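PDB 5F9P: anthrone oxidase-like protein from Streptomyces ambofaciens, which probably acts as an oxygenase of the antibiotic-biosynthesis monooxygenase family, cleaving a C-C bond to open ring B in atypical angucycline biosynthesis. Local coordinates for residues P129-G134 with V211-P216; V159-L164 with F173-S178; D19-Q24 with D53-L58. One frame throughout, in Å; residues are numbered along the deposited sequence.

All three contacts hang on one closed, eight-stranded antiparallel barrel. Interaction 2 pairs two of its strands deep in the molecule, about 8 Å from the chain centre, while interactions 1 and 3 fasten peripheral loops and a helix start to it at centres about 18 and 15 Å out. Interaction 1 lies next to interaction 2, centre to centre about 13 Å: strands 122-130 and 172-180 are neighbours, and Val130 CG1 packs on Val174 CG2 at 4.2 Å. Interaction 3 has its centre about 22 Å from that of interaction 2, though their nearest atoms come to about 4 Å without touching; from interaction 1 it is 26 Å between centres. In interaction 2, the Ser176 hydroxyl is hydrogen-bonded to a glycerol, probably from crystallisation.

Interaction 1 of 3, residues P129-G134 with V211-P216; sequences PVTPQG and VVAGEP
Residues 129-134, which run off strand 122-130, and the loop 211-216 meet through a single backbone bridge between Val130 and Val212, closed by two hydrogen bonds. Ala213 N donates to Pro129 O at 2.9 Å, almost straight at the hydrogen (170°). Thr131 N reaches Val211 O, also at 2.9 Å. The same carbonyl oxygen takes a CA-H...O contact from Val130 CA at 3.2 Å, so two neighbouring groups of one segment converge on it. Beside the bridge, the Pro129 ring lies against the loop 214-216: CG meets Gly214 C, and CD lies 3.7 Å from Pro216 CA. Ala213 CB presses on the backbone of Val130 and Thr131. The Val211 side chain points at the other segment and fits against Gly134, which has no side chain and lets CG1 come up to its CA at 3.8 Å, while CG2 reaches Gly134 O. Thr131 crosses Val211 at about a right angle. Its OG1, placed between backbone N and carbonyl carbon (chi1 60°), also accepts a weak hydrogen bond from Gly134 N, the N-cap residue of helix 135-142. Ala138 of that helix touches both Val130 and Val211. The contact thus ties the connection from helix 199-211 to strand 217-228 onto strand 122-130, at the edge of a closed antiparallel barrel within one chain, consistent with the dimeric alpha-beta barrel clan of its family.

Interaction 2 of 3, residues V159-L164 with F173-S178; sequences VVLKGL and FVISYS
Val159-Leu164 and Phe173-Ser178 form the two arms of an antiparallel beta hairpin in the barrel wall. Leu161 and Ile175 make a hydrogen-bonded pair, each backbone N donating to the other's O at 2.9 Å; Val159 and Tyr177 likewise exchange two bonds, Val159 N to Tyr177 O being 2.7 Å. Between them, Val160 and Ser176 form a non-hydrogen-bonded pair, where Val160 CA approaches Ile175 O. Leu161 can be followed outward: CB meets Ile175 CB at 4.1 Å, and the turn at CG, beside the backbone N (chi1 -49°), with an extended chi2 (175°) brings CD1 to 4.2 Å from Ile175 CG2. The side chain also touches Val100 of the neighbouring strand 92-105 and Thr11 and Leu13 of strand 10-17. On this face Tyr177 OH is hydrogen-bonded to His49. On the other, Val160 and Val174 pack on Leu139 of helix 135-142, while Ser176 OG bonds His158 and a bound glycerol, probably from crystallisation. Toward the hairpin end, Gly163 N donates to Phe173 O, and water 1 joins Gly163 O to Phe173 N. The Phe173 ring folds back over glycine: Gly163 CA sits 3.5 Å from the ring centroid, a CH-pi contact over one face, with CZ closest at 3.3 Å.

Interaction 3 of 3, residues D19-Q24 with D53-L58; sequences DTPEKQ and DSHGTL
Asp19 and Thr20 meet the imidazole of His55 through their backbone: Asp19 C lies 3.8 Å from His55 CD2, and Thr20 C stands over the middle of one ring face. Asp19 OD1, through its syn lone pair, holds Lys23 NZ in a salt bridge. Thr20 is the N-cap of helix 21-37, its OG1 accepting from Lys23 N at 3.1 Å. Pro21 opens the first turn and shares the ring face with Thr20: its CD is 4.0 Å from the His55 centroid, a CH-pi contact, and the two side chains run side by side in the same direction. The helix start is thereby laid against the connection between strands 43-51 and 56-63, two neighbouring strands of the closed antiparallel barrel. One turn on, Gln24 carries the polar part of the contact. With CG anti to the backbone N (chi1 178°) and the chain extended beyond it, the amide reaches Gly56, whose N donates to Gln24 OE1 at 3.0 Å from well above the carbonyl plane. The same oxygen lies at the edge of the His55 ring and accepts a 2.7 Å hydrogen bond from water 2, which also lies at a short 2.5 Å from His55 ND1. Two donors thus grip OE1, while Gln24 NE2 donates to Gly51 O, fixing the rotation of the amide. Gln24 CG slides past Thr57 CG2 at 4.1 Å, and the Thr57 side chain continues onto Leu27, Ile28 and Met31 of the same helix.

Interaction 1 of 3, residues P129-G134 with V211-P216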
loop_
_atom_site.group_PDB
_atom_site.type_symbol
_atom_site.label_atom_id
_atom_site.label_comp_id
_atom_site.label_asym_id
_atom_site.label_seq_id
_atom_site.Cartn_x
_atom_site.Cartn_y
_atom_site.Cartn_z
ATOM N N PRO A 129 12.809 3.322 -3.164
ATOM C CA PRO A 129 13.478 4.626 -3.083
ATOM C C PRO A 129 14.099 4.895 -4.454
ATOM O O PRO A 129 14.692 3.987 -5.038
ATOM C CB PRO A 129 14.564 4.405 -2.018
ATOM C CG PRO A 129 14.835 2.947 -2.054
ATOM C CD PRO A 129 13.543 2.265 -2.451
ATOM N N VAL A 130 13.939 6.106 -4.974
ATOM C CA VAL A 130 14.482 6.444 -6.291
ATOM C C VAL A 130 15.279 7.738 -6.230
ATOM O O VAL A 130 15.180 8.500 -5.269
ATOM C CB VAL A 130 13.356 6.614 -7.332
ATOM C CG1 VAL A 130 12.591 5.288 -7.518
ATOM C CG2 VAL A 130 12.425 7.714 -6.898
ATOM N N THR A 131 16.082 7.980 -7.256
ATOM C CA THR A 131 16.798 9.234 -7.351
ATOM C C THR A 131 15.769 10.305 -7.632
ATOM O O THR A 131 14.758 10.043 -8.296
ATOM C CB THR A 131 17.845 9.214 -8.477
ATOM O OG1 THR A 131 17.188 8.983 -9.724
ATOM C CG2 THR A 131 18.874 8.107 -8.239
ATOM N N PRO A 132 16.005 11.511 -7.113
ATOM C CA PRO A 132 15.117 12.641 -7.399
ATOM C C PRO A 132 15.105 12.886 -8.902
ATOM O O PRO A 132 14.046 13.138 -9.486
ATOM C CB PRO A 132 15.789 13.806 -6.667
ATOM C CG PRO A 132 16.678 13.162 -5.645
ATOM C CD PRO A 132 17.146 11.891 -6.265
ATOM N N GLN A 133 16.273 12.764 -9.528
ATOM C CA GLN A 133 16.368 12.893 -10.977
ATOM C C GLN A 133 15.491 11.854 -11.694
ATOM O O GLN A 133 14.856 12.157 -12.706
ATOM C CB GLN A 133 17.832 12.772 -11.435
ATOM C CG GLN A 133 18.050 13.067 -12.926
ATOM C CD GLN A 133 18.024 14.566 -13.259
ATOM O OE1 GLN A 133 18.394 15.398 -12.433
ATOM N NE2 GLN A 133 17.604 14.903 -14.475
ATOM N N GLY A 134 15.448 10.631 -11.173
ATOM C CA GLY A 134 14.784 9.547 -11.881
ATOM C C GLY A 134 13.350 9.214 -11.475
ATOM O O GLY A 134 12.784 8.247 -11.967
ATOM N N VAL A 211 17.213 3.626 -11.675
ATOM C CA VAL A 211 17.015 4.794 -10.826
ATOM C C VAL A 211 16.674 4.476 -9.373
ATOM O O VAL A 211 16.392 5.385 -8.602
ATOM C CB VAL A 211 15.939 5.763 -11.404
ATOM C CG1 VAL A 211 16.328 6.249 -12.802
ATOM C CG2 VAL A 211 14.583 5.094 -11.431
ATOM N N VAL A 212 16.703 3.198 -9.002
ATOM C CA VAL A 212 16.563 2.803 -7.597
ATOM C C VAL A 212 17.761 3.288 -6.773
ATOM O O VAL A 212 18.912 3.077 -7.153
ATOM C CB VAL A 212 16.422 1.264 -7.443
ATOM C CG1 VAL A 212 16.611 0.851 -5.995
ATOM C CG2 VAL A 212 15.057 0.798 -7.964
ATOM N N ALA A 213 17.484 3.923 -5.640
ATOM C CA ALA A 213 18.529 4.556 -4.845
ATOM C C ALA A 213 18.565 3.999 -3.425
ATOM O O ALA A 213 18.376 4.732 -2.453
ATOM C CB ALA A 213 18.310 6.057 -4.810
ATOM N N GLY A 214 18.792 2.703 -3.294
ATOM C CA GLY A 214 18.707 2.068 -1.987
ATOM C C GLY A 214 17.930 0.769 -2.083
ATOM O O GLY A 214 17.451 0.423 -3.160
ATOM N N GLU A 215 17.806 0.049 -0.973
ATOM C CA GLU A 215 17.103 -1.226 -0.971
ATOM C C GLU A 215 15.596 -0.985 -1.013
ATOM O O GLU A 215 15.048 -0.287 -0.157
ATOM C CB GLU A 215 17.483 -2.071 0.263
ATOM C CG GLU A 215 16.855 -3.488 0.243
ATOM C CD GLU A 215 17.265 -4.389 1.418
ATOM O OE1 GLU A 215 16.844 -5.575 1.429
ATOM O OE2 GLU A 215 17.996 -3.926 2.325
ATOM N N PRO A 216 14.922 -1.528 -2.032
ATOM C CA PRO A 216 13.455 -1.438 -2.008
ATOM C C PRO A 216 12.901 -2.351 -0.914
ATOM O O PRO A 216 13.600 -3.280 -0.486
ATOM C CB PRO A 216 13.043 -1.952 -3.395
ATOM C CG PRO A 216 14.322 -1.873 -4.247
ATOM C CD PRO A 216 15.435 -2.115 -3.283
#

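Interaction 2 of 3, residues V159-L164 with F173-S178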
loop_
_atom_site.group_PDB
_atom_site.type_symbol
_atom_site.label_atom_id
_atom_site.label_comp_id
_atom_site.label_asym_id
_atom_site.label_seq_id
_atom_site.Cartn_x
_atom_site.Cartn_y
_atom_site.Cartn_z
ATOM N N VAL A 159 -1.835 -0.443 -9.045
ATOM C CA VAL A 159 -1.827 0.965 -8.666
ATOM C C VAL A 159 -0.386 1.441 -8.516
ATOM O O VAL A 159 0.427 0.779 -7.853
ATOM C CB VAL A 159 -2.551 1.181 -7.311
ATOM C CG1 VAL A 159 -2.547 2.658 -6.944
ATOM C CG2 VAL A 159 -3.989 0.626 -7.363
ATOM N N VAL A 160 -0.060 2.578 -9.123
ATOM C CA VAL A 160 1.273 3.161 -8.953
ATOM C C VAL A 160 1.117 4.468 -8.217
ATOM O O VAL A 160 0.367 5.337 -8.650
ATOM C CB VAL A 160 1.980 3.419 -10.313
ATOM C CG1 VAL A 160 3.357 4.060 -10.108
ATOM C CG2 VAL A 160 2.102 2.117 -11.111
ATOM N N LEU A 161 1.814 4.611 -7.100
ATOM C CA LEU A 161 1.740 5.838 -6.321
ATOM C C LEU A 161 3.051 6.608 -6.358
ATOM O O LEU A 161 4.143 6.019 -6.312
ATOM C CB LEU A 161 1.388 5.529 -4.866
ATOM C CG LEU A 161 0.204 4.594 -4.615
ATOM C CD1 LEU A 161 0.069 4.297 -3.120
ATOM C CD2 LEU A 161 -1.043 5.248 -5.121
ATOM N N LYS A 162 2.931 7.931 -6.427
ATOM C CA LYS A 162 4.072 8.833 -6.317
ATOM C C LYS A 162 4.195 9.309 -4.883
ATOM O O LYS A 162 3.257 9.889 -4.337
ATOM C CB LYS A 162 3.873 10.049 -7.222
ATOM C CG LYS A 162 4.991 11.085 -7.105
ATOM C CD LYS A 162 4.672 12.358 -7.900
ATOM C CE LYS A 162 5.827 13.358 -7.810
ATOM N NZ LYS A 162 5.560 14.619 -8.572
ATOM N N GLY A 163 5.351 9.076 -4.278
ATOM C CA GLY A 163 5.581 9.495 -2.917
ATOM C C GLY A 163 5.689 11.007 -2.837
ATOM O O GLY A 163 6.458 11.613 -3.591
ATOM N N LEU A 164 4.913 11.607 -1.930
ATOM C CA LEU A 164 4.930 13.060 -1.691
ATOM C C LEU A 164 5.863 13.457 -0.546
ATOM O O LEU A 164 6.650 14.398 -0.661
ATOM C CB LEU A 164 3.514 13.564 -1.391
ATOM C CG LEU A 164 2.557 13.439 -2.572
ATOM C CD1 LEU A 164 1.251 14.175 -2.298
ATOM C CD2 LEU A 164 3.237 13.966 -3.837
ATOM N N PHE A 173 10.452 8.580 -3.424
ATOM C CA PHE A 173 10.036 7.185 -3.475
ATOM C C PHE A 173 8.776 6.998 -4.318
ATOM O O PHE A 173 7.997 7.933 -4.515
ATOM C CB PHE A 173 9.839 6.625 -2.057
ATOM C CG PHE A 173 8.695 7.239 -1.320
ATOM C CD1 PHE A 173 8.847 8.453 -0.657
ATOM C CD2 PHE A 173 7.466 6.607 -1.284
ATOM C CE1 PHE A 173 7.781 9.030 0.034
ATOM C CE2 PHE A 173 6.393 7.171 -0.599
ATOM C CZ PHE A 173 6.548 8.385 0.057
ATOM N N VAL A 174 8.595 5.791 -4.845
ATOM C CA VAL A 174 7.372 5.459 -5.568
ATOM C C VAL A 174 6.939 4.094 -5.093
ATOM O O VAL A 174 7.717 3.370 -4.471
ATOM C CB VAL A 174 7.546 5.431 -7.087
ATOM C CG1 VAL A 174 8.041 6.770 -7.585
ATOM C CG2 VAL A 174 8.497 4.317 -7.493
ATOM N N ILE A 175 5.691 3.744 -5.376
ATOM C CA ILE A 175 5.139 2.515 -4.833
ATOM C C ILE A 175 4.388 1.778 -5.903
ATOM O O ILE A 175 3.685 2.385 -6.719
ATOM C CB ILE A 175 4.180 2.803 -3.647
ATOM C CG1 ILE A 175 4.989 3.172 -2.407
ATOM C CG2 ILE A 175 3.264 1.595 -3.376
ATOM C CD1 ILE A 175 4.154 3.734 -1.277
ATOM N N SER A 176 4.565 0.461 -5.901
ATOM C CA SER A 176 3.830 -0.434 -6.769
ATOM C C SER A 176 2.891 -1.269 -5.901
ATOM O O SER A 176 3.348 -1.948 -4.980
ATOM C CB SER A 176 4.816 -1.372 -7.477
ATOM O OG SER A 176 4.116 -2.340 -8.232
ATOM N N TYR A 177 1.597 -1.234 -6.191
ATOM C CA TYR A 177 0.613 -1.983 -5.398
ATOM C C TYR A 177 -0.272 -2.753 -6.376
ATOM O O TYR A 177 -1.016 -2.147 -7.140
ATOM C CB TYR A 177 -0.216 -1.002 -4.555
ATOM C CG TYR A 177 -1.341 -1.594 -3.725
ATOM C CD1 TYR A 177 -2.567 -1.902 -4.296
ATOM C CD2 TYR A 177 -1.179 -1.822 -2.358
ATOM C CE1 TYR A 177 -3.607 -2.433 -3.530
ATOM C CE2 TYR A 177 -2.201 -2.347 -1.590
ATOM C CZ TYR A 177 -3.414 -2.650 -2.175
ATOM O OH TYR A 177 -4.433 -3.171 -1.398
ATOM N N SER A 178 -0.155 -4.080 -6.386
ATOM C CA SER A 178 -0.887 -4.907 -7.338
ATOM C C SER A 178 -1.751 -6.002 -6.687
ATOM O O SER A 178 -1.481 -6.447 -5.569
ATOM C CB SER A 178 0.057 -5.511 -8.396
ATOM O OG SER A 178 1.072 -6.337 -7.843
HETATM O O HOH W 1 9.179 11.065 -3.535
#

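Interaction 3 of 3, residues D19-Q24 with D53-L58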
loop_
_atom_site.group_PDB
_atom_site.type_symbol
_atom_site.label_atom_id
_atom_site.label_comp_id
_atom_site.label_asym_id
_atom_site.label_seq_id
_atom_site.Cartn_x
_atom_site.Cartn_y
_atom_site.Cartn_z
ATOM N N ASP A 19 9.054 -8.729 13.778
ATOM C CA ASP A 19 9.899 -9.925 13.724
ATOM C C ASP A 19 9.296 -11.231 14.263
ATOM O O ASP A 19 9.968 -12.261 14.249
ATOM C CB ASP A 19 11.264 -9.657 14.378
ATOM C CG ASP A 19 11.149 -9.253 15.834
ATOM O OD1 ASP A 19 10.017 -9.215 16.374
ATOM O OD2 ASP A 19 12.203 -8.988 16.450
ATOM N N THR A 20 8.049 -11.201 14.730
ATOM C CA THR A 20 7.363 -12.430 15.124
ATOM C C THR A 20 5.916 -12.381 14.679
ATOM O O THR A 20 5.331 -11.299 14.564
ATOM C CB THR A 20 7.388 -12.688 16.664
ATOM O OG1 THR A 20 6.456 -11.821 17.324
ATOM C CG2 THR A 20 8.775 -12.476 17.242
ATOM N N PRO A 21 5.325 -13.557 14.434
ATOM C CA PRO A 21 3.915 -13.606 14.042
ATOM C C PRO A 21 3.018 -13.136 15.175
ATOM O O PRO A 21 1.912 -12.697 14.895
ATOM C CB PRO A 21 3.674 -15.092 13.744
ATOM C CG PRO A 21 4.751 -15.819 14.492
ATOM C CD PRO A 21 5.937 -14.897 14.524
ATOM N N GLU A 22 3.487 -13.214 16.421
ATOM C CA GLU A 22 2.690 -12.752 17.560
ATOM C C GLU A 22 2.565 -11.232 17.541
ATOM O O GLU A 22 1.495 -10.681 17.808
ATOM C CB GLU A 22 3.301 -13.201 18.896
ATOM C CG GLU A 22 3.176 -14.699 19.175
ATOM C CD GLU A 22 4.251 -15.522 18.478
ATOM O OE1 GLU A 22 5.183 -14.930 17.880
ATOM O OE2 GLU A 22 4.162 -16.768 18.537
ATOM N N LYS A 23 3.669 -10.555 17.236
ATOM C CA LYS A 23 3.644 -9.110 17.134
ATOM C C LYS A 23 2.834 -8.662 15.918
ATOM O O LYS A 23 2.223 -7.597 15.941
ATOM C CB LYS A 23 5.059 -8.534 17.090
ATOM C CG LYS A 23 5.830 -8.676 18.406
ATOM C CD LYS A 23 7.239 -8.120 18.248
ATOM C CE LYS A 23 8.134 -8.454 19.422
ATOM N NZ LYS A 23 9.527 -8.057 19.085
ATOM N N GLN A 24 2.816 -9.474 14.865
ATOM C CA GLN A 24 1.968 -9.159 13.721
ATOM C C GLN A 24 0.492 -9.200 14.105
ATOM O O GLN A 24 -0.273 -8.312 13.743
ATOM C CB GLN A 24 2.220 -10.086 12.533
ATOM C CG GLN A 24 1.290 -9.772 11.356
ATOM C CD GLN A 24 1.666 -10.509 10.096
ATOM O OE1 GLN A 24 2.844 -10.627 9.772
ATOM N NE2 GLN A 24 0.667 -11.007 9.373
ATOM N N ASP A 53 4.461 -12.976 2.963
ATOM C CA ASP A 53 5.872 -13.337 2.775
ATOM C C ASP A 53 6.681 -13.162 4.061
ATOM O O ASP A 53 7.415 -14.058 4.466
ATOM C CB ASP A 53 6.518 -12.535 1.631
ATOM C CG ASP A 53 6.247 -13.133 0.248
ATOM O OD1 ASP A 53 5.435 -14.080 0.136
ATOM O OD2 ASP A 53 6.852 -12.638 -0.736
ATOM N N SER A 54 6.571 -11.998 4.697
ATOM C CA SER A 54 7.330 -11.731 5.922
ATOM C C SER A 54 6.452 -10.968 6.896
ATOM O O SER A 54 5.428 -10.417 6.492
ATOM C CB SER A 54 8.603 -10.935 5.628
ATOM O OG SER A 54 8.292 -9.743 4.942
ATOM N N HIS A 55 6.834 -10.959 8.173
ATOM C CA HIS A 55 6.000 -10.346 9.204
ATOM C C HIS A 55 5.911 -8.841 9.043
ATOM O O HIS A 55 6.919 -8.159 8.856
ATOM C CB HIS A 55 6.521 -10.676 10.601
ATOM C CG HIS A 55 6.752 -12.136 10.816
ATOM N ND1 HIS A 55 5.757 -13.074 10.657
ATOM C CD2 HIS A 55 7.864 -12.820 11.173
ATOM C CE1 HIS A 55 6.246 -14.276 10.905
ATOM N NE2 HIS A 55 7.523 -14.150 11.215
ATOM N N GLY A 56 4.690 -8.331 9.119
ATOM C CA GLY A 56 4.466 -6.903 9.104
ATOM C C GLY A 56 3.038 -6.663 8.677
ATOM O O GLY A 56 2.319 -7.615 8.408
ATOM N N THR A 57 2.641 -5.397 8.609
ATOM C CA THR A 57 1.300 -5.023 8.187
ATOM C C THR A 57 1.349 -3.755 7.336
ATOM O O THR A 57 2.373 -3.076 7.260
ATOM C CB THR A 57 0.391 -4.720 9.400
ATOM O OG1 THR A 57 0.969 -3.654 10.163
ATOM C CG2 THR A 57 0.242 -5.943 10.278
ATOM N N LEU A 58 0.219 -3.428 6.722
ATOM C CA LEU A 58 0.110 -2.241 5.888
ATOM C C LEU A 58 -1.309 -1.714 5.981
ATOM O O LEU A 58 -2.265 -2.472 5.832
ATOM C CB LEU A 58 0.451 -2.571 4.425
ATOM C CG LEU A 58 0.200 -1.474 3.383
ATOM C CD1 LEU A 58 1.161 -0.313 3.571
ATOM C CD2 LEU A 58 0.302 -2.032 1.958
HETATM O O HOH W 2 3.636 -13.142 9.261
#